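Local coordinates for PG_0823 protein (Porphyromonas gingivalis, PDB 2FSW) that probably binds DNA as a transcriptional regulator of the HxlR-like winged helix-turn-helix family, at residues B[67-72]-B[81-86]; B[29-34]-B[91-96]; B[39-44]-B[55-60]. One frame throughout, in Å; residues are numbered along the deposited sequence.

How the interactions relate
All three contacts belong to one winged helix-turn-helix domain. Interaction 3 packs the two helices of the helix-turn-helix, and interaction 1 is the base of the wing hairpin. Interaction 2 joins helix 27-34 to the C-terminal helix. The centres of interactions 1 and 3 lie about 10 Å apart, and the short strand 39-40 links them: Ile-39 O lies 2.9 Å from Tyr-83 N, a probable hydrogen bond. Helix 27-34 of interaction 2 touches both of the others. Ile-34 CG2 packs 3.7 Å from Leu-85 N of the wing, while Ile-30 CD1 lies 3.8 Å from Leu-56 CD2 of interaction 3. Along the chain, interactions 1 and 3 both fall inside the loop closed by interaction 2.

Interaction 1: residues B[67-72]-B[81-86]; sequences GLIKKK and VEYSLT
Lys-70 and Lys-72 both reach across the hairpin toward Ser-84, on the sheet face that these three side chains share with Glu-82. The first torsion of Lys-70 (chi1 51°) tucks CG over its own backbone, flanked by N and C, and CG rests 3.3 Å from Ser-84 OG. Bends at chi3 and chi4 then turn the chain back, and Lys-70 NZ bonds Leu-85 O at 3.2 Å from above the carbonyl plane. Lys-72 is bent at chi2, chi3 and chi4. Its NZ makes a weak hydrogen bond of 3.0 Å to Ser-84 OG.

On the other face, the Lys-71 chain runs alongside the Tyr-83 ring, with Lys-71 CB 3.7 Å from Tyr-83 CE1. Ile-69 CD1 approaches the same ring obliquely, 3.6 Å from Tyr-83 CD1. Ile-69 also packs on Leu-60 and Leu-63 of helix 53-65.

The backbones pair through Lys-70 with Ser-84 and Lys-72 with Glu-82; Lys-72 N to Glu-82 O is nearly straight at 2.8 Å. At the open end of the hairpin, Thr-86 OG1 donates to Gly-67 O at 2.6 Å and also caps Gly-89 N. One hydroxyl thus ties the Schellman motif at the end of helix 53-65 to the start of the next helix. This antiparallel hairpin is the wing of a winged helix-turn-helix domain.

Interaction 2: residues B[29-34]-B[91-96]; sequences LIIFQI and KVLPII
Ile-96 reaches helix 27-34 with two methyls, one to Phe-32 and one to Ile-31. Ile-96 CG2, anti to the backbone N of its own residue, lies 3.4 Å from Phe-32 CD1. This is the closest approach between the segments, and the methyl meets the ring obliquely. Ile-96 CD1 goes to Ile-31, 3.7 Å from Ile-31 CG2, and lies 3.6 Å from the backbone Phe-32 N. The two isoleucine side chains lie roughly perpendicular. These contacts form the tight part.

Packing is looser toward the start of segment 91-96. Val-92 CG1 stands 4.1 Å from Ile-31 CD1, and Leu-93 CD2 is 4.3 Å from Ile-31 CG2. No hydrogen bond crosses the contact; between these segments it is van der Waals packing.

Ile-31 is buried, and its surroundings continue the apolar layer: it also touches Leu-63, Leu-68 and Leu-85. The more open side is that of Phe-32, which is partly exposed, with Ser-9 of the second subunit packed on it. Val-92 meets Phe-102 of the second subunit. Leu-93 also packs on Leu-85 of the wing strand and on Arg-36.

The contact joins the start of helix 93-106, and Val-92 just before it, to helix 27-34 beside the second subunit. This is consistent with a winged-helix domain of the HxlR-like family whose C-terminal helix lies next to the dimer partner.

Interaction 3: residues B[39-44]-B[55-60]; sequences IRYGEL and MLIDEL
The first torsion of Tyr-41 sets CG opposite its backbone N (chi1 173°), which swings the ring across to helix 53-65. There it meets Leu-56, whose chi1 of -137°, away from a staggered position, turns CD1 to Tyr-41 and CD2 to Leu-44. Leu-56 CD1 comes 3.3 Å from Tyr-41 CE1, obliquely to the ring, and the two side chains pass antiparallel to one another. Leu-60 CD1 arrives at the ring edge, near its plane, 3.7 Å from Tyr-41 CD1. Ile-57 CG2 makes a van der Waals contact, 3.7 Å from Tyr-41 OH. The hydroxyl is hydrogen-bonded to Glu-53, one turn before Ile-57, which ties down the far end of the ring.

Leu-44, one turn on from Tyr-41, points at the same helix. Its CD1 meets Leu-60 CD2 tip to tip at 3.6 Å, and lies 4.2 Å from Leu-56 CD2. Leu-56 and Leu-60 therefore each give one methyl to Tyr-41 and the other to Leu-44. From helix 27-34, Ile-30 touches Leu-56 and Gln-33 touches Leu-44.

This apolar packing of helix 41-47 on helix 53-65 is typical of the helix-turn-helix; as in winged-helix relatives, the second helix is probably the DNA-recognition helix.

Interaction 1: residues B[67-72]-B[81-86]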
ATOM      1  N   GLY B  67       0.675  -9.811  14.040  1.00 64.53           N
ATOM      2  CA  GLY B  67       1.032 -11.214  13.858  1.00 64.51           C
ATOM      3  C   GLY B  67       1.632 -11.481  12.494  1.00 64.28           C
ATOM      4  O   GLY B  67       1.541 -12.596  11.970  1.00 63.95           O
ATOM      5  N   LEU B  68       2.263 -10.453  11.933  1.00 64.28           N
ATOM      6  CA  LEU B  68       2.826 -10.529  10.583  1.00 64.29           C
ATOM      7  C   LEU B  68       4.315 -10.876  10.600  1.00 64.83           C
ATOM      8  O   LEU B  68       4.826 -11.503   9.673  1.00 64.84           O
ATOM      9  CB  LEU B  68       2.584  -9.212   9.837  1.00 64.08           C
ATOM     10  CG  LEU B  68       1.140  -8.931   9.388  1.00 63.14           C
ATOM     11  CD1 LEU B  68       1.067  -7.633   8.591  1.00 63.18           C
ATOM     12  CD2 LEU B  68       0.596 -10.077   8.577  1.00 59.90           C
ATOM     13  N   ILE B  69       4.999 -10.456  11.657  1.00 64.88           N
ATOM     14  CA  ILE B  69       6.408 -10.770  11.847  1.00 65.72           C
ATOM     15  C   ILE B  69       6.589 -11.370  13.256  1.00 66.65           C
ATOM     16  O   ILE B  69       5.774 -11.117  14.149  1.00 66.15           O
ATOM     17  CB  ILE B  69       7.332  -9.519  11.640  1.00 65.61           C
ATOM     18  CG1 ILE B  69       7.314  -8.598  12.868  1.00 64.84           C
ATOM     19  CG2 ILE B  69       6.948  -8.741  10.357  1.00 64.87           C
ATOM     20  CD1 ILE B  69       8.119  -7.335  12.722  1.00 65.14           C
ATOM     21  N   LYS B  70       7.627 -12.182  13.441  1.00 68.16           N
ATOM     22  CA  LYS B  70       7.978 -12.660  14.791  1.00 70.05           C
ATOM     23  C   LYS B  70       9.350 -12.172  15.265  1.00 70.41           C
ATOM     24  O   LYS B  70      10.258 -11.965  14.460  1.00 70.98           O
ATOM     25  CB  LYS B  70       7.812 -14.185  14.940  1.00 70.09           C
ATOM     26  CG  LYS B  70       8.485 -15.050  13.870  1.00 71.20           C
ATOM     27  CD  LYS B  70       8.296 -16.549  14.166  1.00 71.39           C
ATOM     28  CE  LYS B  70       7.260 -17.208  13.254  1.00 74.29           C
ATOM     29  NZ  LYS B  70       7.878 -17.597  11.956  1.00 75.64           N
ATOM     30  N   LYS B  71       9.477 -11.980  16.574  1.00 70.99           N
ATOM     31  CA  LYS B  71      10.675 -11.401  17.193  1.00 71.59           C
ATOM     32  C   LYS B  71      11.414 -12.421  18.062  1.00 71.77           C
ATOM     33  O   LYS B  71      10.824 -12.982  18.985  1.00 71.68           O
ATOM     34  CB  LYS B  71      10.267 -10.187  18.035  1.00 71.47           C
ATOM     35  CG  LYS B  71      11.383  -9.496  18.794  1.00 71.52           C
ATOM     36  CD  LYS B  71      10.849  -8.302  19.581  1.00 71.64           C
ATOM     37  CE  LYS B  71       9.961  -8.734  20.742  1.00 72.47           C
ATOM     38  NZ  LYS B  71       9.589  -7.602  21.639  1.00 72.74           N
ATOM     39  N   LYS B  72      12.690 -12.663  17.747  1.00 72.35           N
ATOM     40  CA  LYS B  72      13.565 -13.527  18.563  1.00 73.31           C
ATOM     41  C   LYS B  72      14.511 -12.676  19.403  1.00 73.13           C
ATOM     42  O   LYS B  72      15.308 -11.910  18.870  1.00 72.99           O
ATOM     43  CB  LYS B  72      14.403 -14.485  17.705  1.00 73.29           C
ATOM     44  CG  LYS B  72      13.615 -15.492  16.893  1.00 75.60           C
ATOM     45  CD  LYS B  72      14.266 -15.698  15.532  1.00 76.46           C
ATOM     46  CE  LYS B  72      13.230 -15.584  14.448  1.00 76.73           C
ATOM     47  NZ  LYS B  72      13.596 -14.515  13.474  1.00 76.13           N
ATOM     48  N   VAL B  81      18.238  -8.525  18.464  1.00 67.01           N
ATOM     49  CA  VAL B  81      16.903  -8.952  18.026  1.00 66.65           C
ATOM     50  C   VAL B  81      16.934  -9.447  16.585  1.00 66.08           C
ATOM     51  O   VAL B  81      17.528  -8.813  15.713  1.00 66.18           O
ATOM     52  CB  VAL B  81      15.810  -7.838  18.103  1.00 66.96           C
ATOM     53  CG1 VAL B  81      14.943  -8.000  19.346  1.00 67.44           C
ATOM     54  CG2 VAL B  81      16.404  -6.426  17.971  1.00 66.38           C
ATOM     55  N   GLU B  82      16.289 -10.583  16.348  1.00 65.07           N
ATOM     56  CA  GLU B  82      16.117 -11.102  15.001  1.00 64.31           C
ATOM     57  C   GLU B  82      14.638 -11.131  14.666  1.00 63.59           C
ATOM     58  O   GLU B  82      13.811 -11.447  15.527  1.00 63.08           O
ATOM     59  CB  GLU B  82      16.732 -12.495  14.866  1.00 64.14           C
ATOM     60  CG  GLU B  82      18.225 -12.440  14.619  1.00 65.16           C
ATOM     61  CD  GLU B  82      18.922 -13.791  14.617  1.00 64.81           C
ATOM     62  OE1 GLU B  82      18.249 -14.846  14.663  1.00 66.00           O
ATOM     63  OE2 GLU B  82      20.173 -13.782  14.559  1.00 66.82           O
ATOM     64  N   TYR B  83      14.324 -10.772  13.419  1.00 62.72           N
ATOM     65  CA  TYR B  83      12.959 -10.795  12.909  1.00 61.99           C
ATOM     66  C   TYR B  83      12.813 -11.726  11.711  1.00 61.36           C
ATOM     67  O   TYR B  83      13.706 -11.823  10.866  1.00 61.15           O
ATOM     68  CB  TYR B  83      12.500  -9.382  12.529  1.00 61.68           C
ATOM     69  CG  TYR B  83      12.337  -8.453  13.710  1.00 61.37           C
ATOM     70  CD1 TYR B  83      11.145  -8.420  14.435  1.00 60.86           C
ATOM     71  CD2 TYR B  83      13.378  -7.597  14.106  1.00 60.27           C
ATOM     72  CE1 TYR B  83      10.992  -7.562  15.525  1.00 61.15           C
ATOM     73  CE2 TYR B  83      13.234  -6.746  15.187  1.00 60.26           C
ATOM     74  CZ  TYR B  83      12.036  -6.726  15.894  1.00 61.10           C
ATOM     75  OH  TYR B  83      11.884  -5.872  16.982  1.00 61.67           O
ATOM     76  N   SER B  84      11.679 -12.412  11.654  1.00 60.95           N
ATOM     77  CA  SER B  84      11.299 -13.210  10.484  1.00 60.38           C
ATOM     78  C   SER B  84       9.807 -13.086  10.259  1.00 59.67           C
ATOM     79  O   SER B  84       9.082 -12.609  11.137  1.00 59.14           O
ATOM     80  CB  SER B  84      11.676 -14.676  10.671  1.00 60.48           C
ATOM     81  OG  SER B  84      11.123 -15.181  11.869  1.00 61.86           O
ATOM     82  N   LEU B  85       9.346 -13.513   9.089  1.00 59.00           N
ATOM     83  CA  LEU B  85       7.922 -13.467   8.805  1.00 59.20           C
ATOM     84  C   LEU B  85       7.230 -14.677   9.412  1.00 59.37           C
ATOM     85  O   LEU B  85       7.768 -15.793   9.374  1.00 59.26           O
ATOM     86  CB  LEU B  85       7.633 -13.399   7.282  1.00 58.61           C
ATOM     87  CG  LEU B  85       8.066 -12.161   6.470  1.00 59.05           C
ATOM     88  CD1 LEU B  85       7.470 -12.189   5.058  1.00 58.00           C
ATOM     89  CD2 LEU B  85       7.741 -10.821   7.164  1.00 57.56           C
ATOM     90  N   THR B  86       6.036 -14.442   9.961  1.00 59.60           N
ATOM     91  CA  THR B  86       5.090 -15.508  10.284  1.00 59.38           C
ATOM     92  C   THR B  86       4.465 -16.088   9.003  1.00 59.54           C
ATOM     93  O   THR B  86       4.637 -15.525   7.917  1.00 59.71           O
ATOM     94  CB  THR B  86       3.971 -15.003  11.233  1.00 59.74           C
ATOM     95  OG1 THR B  86       3.231 -13.945  10.608  1.00 58.36           O
ATOM     96  CG2 THR B  86       4.551 -14.513  12.562  1.00 59.45           C
TER

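Interaction 2: residues B[29-34]-B[91-96]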
ATOM      1  N   LEU B  29       7.503  -2.282   2.853  1.00 55.10           N
ATOM      2  CA  LEU B  29       8.951  -2.297   2.599  1.00 55.53           C
ATOM      3  C   LEU B  29       9.712  -3.124   3.635  1.00 55.30           C
ATOM      4  O   LEU B  29      10.658  -3.838   3.305  1.00 55.48           O
ATOM      5  CB  LEU B  29       9.520  -0.867   2.594  1.00 56.38           C
ATOM      6  CG  LEU B  29       9.585  -0.133   1.242  1.00 57.83           C
ATOM      7  CD1 LEU B  29       9.961   1.320   1.470  1.00 57.63           C
ATOM      8  CD2 LEU B  29      10.580  -0.810   0.267  1.00 57.62           C
ATOM      9  N   ILE B  30       9.314  -3.000   4.892  1.00 54.98           N
ATOM     10  CA  ILE B  30       9.867  -3.828   5.954  1.00 55.32           C
ATOM     11  C   ILE B  30       9.633  -5.315   5.660  1.00 55.28           C
ATOM     12  O   ILE B  30      10.574  -6.119   5.723  1.00 55.28           O
ATOM     13  CB  ILE B  30       9.326  -3.389   7.351  1.00 55.25           C
ATOM     14  CG1 ILE B  30       9.986  -2.058   7.741  1.00 55.81           C
ATOM     15  CG2 ILE B  30       9.607  -4.461   8.387  1.00 55.52           C
ATOM     16  CD1 ILE B  30       9.242  -1.215   8.770  1.00 56.39           C
ATOM     17  N   ILE B  31       8.391  -5.658   5.304  1.00 55.00           N
ATOM     18  CA  ILE B  31       8.021  -7.032   4.991  1.00 54.31           C
ATOM     19  C   ILE B  31       8.827  -7.503   3.776  1.00 54.55           C
ATOM     20  O   ILE B  31       9.376  -8.606   3.795  1.00 53.91           O
ATOM     21  CB  ILE B  31       6.468  -7.204   4.802  1.00 54.39           C
ATOM     22  CG1 ILE B  31       5.745  -6.917   6.132  1.00 54.28           C
ATOM     23  CG2 ILE B  31       6.121  -8.609   4.320  1.00 52.37           C
ATOM     24  CD1 ILE B  31       4.223  -6.853   6.045  1.00 53.90           C
ATOM     25  N   PHE B  32       8.934  -6.643   2.757  1.00 54.30           N
ATOM     26  CA  PHE B  32       9.801  -6.897   1.595  1.00 54.11           C
ATOM     27  C   PHE B  32      11.236  -7.246   2.003  1.00 54.52           C
ATOM     28  O   PHE B  32      11.800  -8.241   1.537  1.00 54.68           O
ATOM     29  CB  PHE B  32       9.779  -5.706   0.612  1.00 53.14           C
ATOM     30  CG  PHE B  32      10.672  -5.885  -0.608  1.00 52.26           C
ATOM     31  CD1 PHE B  32      10.507  -6.982  -1.468  1.00 51.37           C
ATOM     32  CD2 PHE B  32      11.649  -4.941  -0.914  1.00 49.54           C
ATOM     33  CE1 PHE B  32      11.307  -7.148  -2.601  1.00 49.38           C
ATOM     34  CE2 PHE B  32      12.460  -5.090  -2.048  1.00 50.00           C
ATOM     35  CZ  PHE B  32      12.294  -6.197  -2.889  1.00 51.05           C
ATOM     36  N   GLN B  33      11.813  -6.447   2.897  1.00 55.27           N
ATOM     37  CA  GLN B  33      13.197  -6.651   3.327  1.00 55.55           C
ATOM     38  C   GLN B  33      13.410  -7.909   4.182  1.00 56.17           C
ATOM     39  O   GLN B  33      14.347  -8.678   3.940  1.00 55.59           O
ATOM     40  CB  GLN B  33      13.787  -5.385   3.980  1.00 55.52           C
ATOM     41  CG  GLN B  33      14.210  -4.331   2.952  1.00 54.92           C
ATOM     42  CD  GLN B  33      15.248  -4.861   1.954  1.00 56.18           C
ATOM     43  OE1 GLN B  33      16.016  -5.784   2.255  1.00 57.08           O
ATOM     44  NE2 GLN B  33      15.267  -4.283   0.765  1.00 55.14           N
ATOM     45  N   ILE B  34      12.535  -8.128   5.160  1.00 56.77           N
ATOM     46  CA  ILE B  34      12.573  -9.389   5.906  1.00 57.90           C
ATOM     47  C   ILE B  34      12.476 -10.584   4.940  1.00 58.49           C
ATOM     48  O   ILE B  34      13.366 -11.443   4.928  1.00 58.59           O
ATOM     49  CB  ILE B  34      11.486  -9.468   7.003  1.00 57.65           C
ATOM     50  CG1 ILE B  34      11.685  -8.351   8.045  1.00 58.10           C
ATOM     51  CG2 ILE B  34      11.531 -10.832   7.688  1.00 57.63           C
ATOM     52  CD1 ILE B  34      10.440  -8.105   8.930  1.00 58.02           C
ATOM     53  N   LYS B  91       1.992 -14.447   3.629  1.00 55.59           N
ATOM     54  CA  LYS B  91       0.866 -14.222   2.700  1.00 55.25           C
ATOM     55  C   LYS B  91       0.820 -12.812   2.096  1.00 53.84           C
ATOM     56  O   LYS B  91       0.015 -12.544   1.178  1.00 53.04           O
ATOM     57  CB  LYS B  91      -0.492 -14.509   3.359  1.00 55.43           C
ATOM     58  CG  LYS B  91      -0.635 -15.885   3.985  1.00 59.11           C
ATOM     59  CD  LYS B  91      -0.862 -16.924   2.928  1.00 63.73           C
ATOM     60  CE  LYS B  91      -1.252 -18.238   3.548  1.00 67.53           C
ATOM     61  NZ  LYS B  91      -2.647 -18.154   4.057  1.00 71.98           N
ATOM     62  N   VAL B  92       1.637 -11.915   2.637  1.00 52.60           N
ATOM     63  CA  VAL B  92       1.791 -10.547   2.089  1.00 52.50           C
ATOM     64  C   VAL B  92       2.764 -10.496   0.900  1.00 51.99           C
ATOM     65  O   VAL B  92       2.653  -9.626   0.047  1.00 52.46           O
ATOM     66  CB  VAL B  92       2.252  -9.555   3.199  1.00 52.37           C
ATOM     67  CG1 VAL B  92       2.318  -8.125   2.684  1.00 51.85           C
ATOM     68  CG2 VAL B  92       1.329  -9.654   4.383  1.00 51.86           C
ATOM     69  N   LEU B  93       3.698 -11.442   0.826  1.00 51.83           N
ATOM     70  CA  LEU B  93       4.682 -11.460  -0.271  1.00 51.56           C
ATOM     71  C   LEU B  93       4.112 -11.447  -1.697  1.00 51.27           C
ATOM     72  O   LEU B  93       4.692 -10.797  -2.556  1.00 52.56           O
ATOM     73  CB  LEU B  93       5.723 -12.584  -0.081  1.00 51.49           C
ATOM     74  CG  LEU B  93       6.613 -12.412   1.174  1.00 52.72           C
ATOM     75  CD1 LEU B  93       7.476 -13.670   1.405  1.00 53.12           C
ATOM     76  CD2 LEU B  93       7.490 -11.145   1.159  1.00 52.22           C
ATOM     77  N   PRO B  94       2.992 -12.161  -1.975  1.00 50.78           N
ATOM     78  CA  PRO B  94       2.367 -11.999  -3.304  1.00 50.07           C
ATOM     79  C   PRO B  94       1.921 -10.572  -3.662  1.00 49.30           C
ATOM     80  O   PRO B  94       1.944 -10.200  -4.840  1.00 49.67           O
ATOM     81  CB  PRO B  94       1.152 -12.948  -3.236  1.00 49.78           C
ATOM     82  CG  PRO B  94       1.518 -13.940  -2.216  1.00 50.55           C
ATOM     83  CD  PRO B  94       2.270 -13.167  -1.176  1.00 50.68           C
ATOM     84  N   ILE B  95       1.511  -9.786  -2.672  1.00 49.01           N
ATOM     85  CA  ILE B  95       1.166  -8.379  -2.901  1.00 49.40           C
ATOM     86  C   ILE B  95       2.423  -7.619  -3.321  1.00 49.81           C
ATOM     87  O   ILE B  95       2.396  -6.819  -4.248  1.00 50.34           O
ATOM     88  CB  ILE B  95       0.570  -7.686  -1.615  1.00 50.47           C
ATOM     89  CG1 ILE B  95      -0.733  -8.378  -1.161  1.00 48.58           C
ATOM     90  CG2 ILE B  95       0.365  -6.134  -1.853  1.00 49.22           C
ATOM     91  CD1 ILE B  95      -1.042  -8.198   0.317  1.00 49.09           C
ATOM     92  N   ILE B  96       3.514  -7.898  -2.614  1.00 49.81           N
ATOM     93  CA  ILE B  96       4.782  -7.239  -2.800  1.00 50.27           C
ATOM     94  C   ILE B  96       5.440  -7.591  -4.141  1.00 50.58           C
ATOM     95  O   ILE B  96       6.006  -6.712  -4.794  1.00 52.06           O
ATOM     96  CB  ILE B  96       5.689  -7.509  -1.586  1.00 51.05           C
ATOM     97  CG1 ILE B  96       5.119  -6.744  -0.367  1.00 49.39           C
ATOM     98  CG2 ILE B  96       7.152  -7.091  -1.878  1.00 50.06           C
ATOM     99  CD1 ILE B  96       5.798  -7.142   0.991  1.00 50.10           C
TER

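Interaction 3: residues B[39-44]-B[55-60]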
ATOM      1  N   ILE B  39      16.536 -11.666   9.771  1.00 64.71           N
ATOM      2  CA  ILE B  39      17.284 -10.427   9.677  1.00 64.49           C
ATOM      3  C   ILE B  39      17.380  -9.745  11.035  1.00 64.62           C
ATOM      4  O   ILE B  39      16.372  -9.587  11.746  1.00 64.65           O
ATOM      5  CB  ILE B  39      16.705  -9.488   8.572  1.00 64.37           C
ATOM      6  CG1 ILE B  39      17.626  -8.281   8.328  1.00 64.62           C
ATOM      7  CG2 ILE B  39      15.257  -9.073   8.891  1.00 63.53           C
ATOM      8  CD1 ILE B  39      17.370  -7.557   6.998  1.00 64.79           C
ATOM      9  N   ARG B  40      18.609  -9.379  11.401  0.50 64.45           N
ATOM     10  CA  ARG B  40      18.882  -8.572  12.587  0.50 64.17           C
ATOM     11  C   ARG B  40      18.316  -7.175  12.400  0.50 64.25           C
ATOM     12  O   ARG B  40      18.302  -6.661  11.284  0.50 64.38           O
ATOM     13  CB  ARG B  40      20.389  -8.469  12.835  0.50 63.81           C
ATOM     14  CG  ARG B  40      20.917  -9.331  13.977  0.50 63.06           C
ATOM     15  CD  ARG B  40      22.051  -8.622  14.729  0.50 60.49           C
ATOM     16  NE  ARG B  40      21.598  -7.372  15.352  0.50 58.31           N
ATOM     17  CZ  ARG B  40      21.879  -6.153  14.904  0.50 56.11           C
ATOM     18  NH1 ARG B  40      22.639  -5.989  13.829  0.50 55.81           N
ATOM     19  NH2 ARG B  40      21.399  -5.094  15.537  0.50 54.79           N
ATOM     20  N   TYR B  41      17.857  -6.570  13.492  1.00 64.39           N
ATOM     21  CA  TYR B  41      17.387  -5.180  13.488  1.00 64.83           C
ATOM     22  C   TYR B  41      18.298  -4.225  12.705  1.00 64.93           C
ATOM     23  O   TYR B  41      17.826  -3.444  11.887  1.00 65.00           O
ATOM     24  CB  TYR B  41      17.270  -4.661  14.930  1.00 65.43           C
ATOM     25  CG  TYR B  41      16.955  -3.192  15.005  1.00 65.03           C
ATOM     26  CD1 TYR B  41      15.635  -2.750  15.024  1.00 65.51           C
ATOM     27  CD2 TYR B  41      17.972  -2.240  15.024  1.00 65.31           C
ATOM     28  CE1 TYR B  41      15.333  -1.398  15.075  1.00 65.47           C
ATOM     29  CE2 TYR B  41      17.683  -0.886  15.070  1.00 64.91           C
ATOM     30  CZ  TYR B  41      16.360  -0.476  15.097  1.00 65.23           C
ATOM     31  OH  TYR B  41      16.054   0.859  15.145  1.00 66.47           O
ATOM     32  N   GLY B  42      19.600  -4.284  12.989  1.00 65.22           N
ATOM     33  CA  GLY B  42      20.580  -3.383  12.385  1.00 65.02           C
ATOM     34  C   GLY B  42      20.714  -3.558  10.885  1.00 65.05           C
ATOM     35  O   GLY B  42      20.855  -2.577  10.161  1.00 64.72           O
ATOM     36  N   GLU B  43      20.692  -4.811  10.425  1.00 65.26           N
ATOM     37  CA  GLU B  43      20.698  -5.115   8.993  1.00 65.99           C
ATOM     38  C   GLU B  43      19.431  -4.567   8.324  1.00 65.62           C
ATOM     39  O   GLU B  43      19.500  -4.002   7.227  1.00 65.42           O
ATOM     40  CB  GLU B  43      20.798  -6.623   8.755  1.00 65.88           C
ATOM     41  CG  GLU B  43      22.197  -7.202   8.828  1.00 67.21           C
ATOM     42  CD  GLU B  43      22.213  -8.734   8.796  1.00 67.61           C
ATOM     43  OE1 GLU B  43      21.128  -9.373   8.741  1.00 69.25           O
ATOM     44  OE2 GLU B  43      23.328  -9.304   8.841  1.00 70.16           O
ATOM     45  N   LEU B  44      18.295  -4.724   9.009  1.00 65.66           N
ATOM     46  CA  LEU B  44      16.985  -4.280   8.517  1.00 65.77           C
ATOM     47  C   LEU B  44      17.002  -2.767   8.333  1.00 65.91           C
ATOM     48  O   LEU B  44      16.638  -2.262   7.273  1.00 65.50           O
ATOM     49  CB  LEU B  44      15.867  -4.691   9.488  1.00 65.44           C
ATOM     50  CG  LEU B  44      14.467  -5.123   9.002  1.00 66.44           C
ATOM     51  CD1 LEU B  44      13.419  -4.866  10.091  1.00 64.93           C
ATOM     52  CD2 LEU B  44      14.028  -4.491   7.676  1.00 64.66           C
HETATM   53  N   MSE B  55      10.618   5.567  13.543  0.50 65.62           N
HETATM   54  CA  MSE B  55       9.799   4.996  12.470  0.50 65.55           C
HETATM   55  C   MSE B  55       9.890   3.473  12.494  0.50 65.46           C
HETATM   56  O   MSE B  55       8.870   2.791  12.574  0.50 65.37           O
HETATM   57  CB  MSE B  55      10.233   5.528  11.099  0.50 65.49           C
HETATM   58  CG  MSE B  55       9.875   6.983  10.824  0.50 65.48           C
HETATM   59 SE   MSE B  55      10.883   7.713   9.312  0.34 65.44          SE
HETATM   60  CE  MSE B  55      10.552   9.620   9.621  0.50 65.24           C
ATOM     61  N   LEU B  56      11.119   2.959  12.478  1.00 65.66           N
ATOM     62  CA  LEU B  56      11.381   1.509  12.435  1.00 65.43           C
ATOM     63  C   LEU B  56      10.752   0.707  13.578  1.00 65.36           C
ATOM     64  O   LEU B  56      10.108  -0.310  13.326  1.00 65.29           O
ATOM     65  CB  LEU B  56      12.884   1.197  12.355  1.00 65.16           C
ATOM     66  CG  LEU B  56      13.408   0.110  11.389  1.00 65.78           C
ATOM     67  CD1 LEU B  56      14.575  -0.663  11.985  1.00 64.34           C
ATOM     68  CD2 LEU B  56      12.342  -0.891  10.864  1.00 65.41           C
ATOM     69  N   ILE B  57      10.922   1.159  14.821  1.00 65.64           N
ATOM     70  CA  ILE B  57      10.488   0.351  15.974  1.00 65.60           C
ATOM     71  C   ILE B  57       8.989   0.430  16.280  1.00 65.17           C
ATOM     72  O   ILE B  57       8.423  -0.509  16.843  1.00 65.14           O
ATOM     73  CB  ILE B  57      11.337   0.582  17.268  1.00 65.71           C
ATOM     74  CG1 ILE B  57      10.674   1.567  18.249  1.00 66.18           C
ATOM     75  CG2 ILE B  57      12.785   0.933  16.944  1.00 66.76           C
ATOM     76  CD1 ILE B  57      10.685   3.020  17.837  1.00 67.58           C
ATOM     77  N   ASP B  58       8.360   1.551  15.931  1.00 64.83           N
ATOM     78  CA  ASP B  58       6.907   1.656  16.023  1.00 64.49           C
ATOM     79  C   ASP B  58       6.292   0.727  14.973  1.00 63.89           C
ATOM     80  O   ASP B  58       5.325   0.013  15.245  1.00 63.53           O
ATOM     81  CB  ASP B  58       6.441   3.099  15.820  1.00 64.44           C
ATOM     82  CG  ASP B  58       6.901   4.033  16.932  1.00 65.92           C
ATOM     83  OD1 ASP B  58       6.867   5.261  16.694  1.00 67.13           O
ATOM     84  OD2 ASP B  58       7.287   3.567  18.037  1.00 65.57           O
ATOM     85  N   GLU B  59       6.890   0.720  13.786  1.00 63.58           N
ATOM     86  CA  GLU B  59       6.452  -0.153  12.695  1.00 63.43           C
ATOM     87  C   GLU B  59       6.726  -1.630  13.009  1.00 62.75           C
ATOM     88  O   GLU B  59       5.860  -2.477  12.821  1.00 62.39           O
ATOM     89  CB  GLU B  59       7.097   0.282  11.378  1.00 63.46           C
ATOM     90  CG  GLU B  59       6.411  -0.249  10.136  1.00 65.34           C
ATOM     91  CD  GLU B  59       5.064   0.387   9.884  1.00 66.59           C
ATOM     92  OE1 GLU B  59       5.002   1.626   9.709  1.00 66.83           O
ATOM     93  OE2 GLU B  59       4.069  -0.365   9.848  1.00 67.48           O
ATOM     94  N   LEU B  60       7.916  -1.931  13.521  1.00 62.72           N
ATOM     95  CA  LEU B  60       8.223  -3.283  14.004  1.00 62.55           C
ATOM     96  C   LEU B  60       7.251  -3.749  15.094  1.00 62.51           C
ATOM     97  O   LEU B  60       6.832  -4.905  15.085  1.00 62.74           O
ATOM     98  CB  LEU B  60       9.678  -3.399  14.482  1.00 62.22           C
ATOM     99  CG  LEU B  60      10.767  -3.430  13.393  1.00 62.11           C
ATOM    100  CD1 LEU B  60      12.172  -3.302  13.999  1.00 60.83           C
ATOM    101  CD2 LEU B  60      10.669  -4.658  12.471  1.00 59.44           C
TER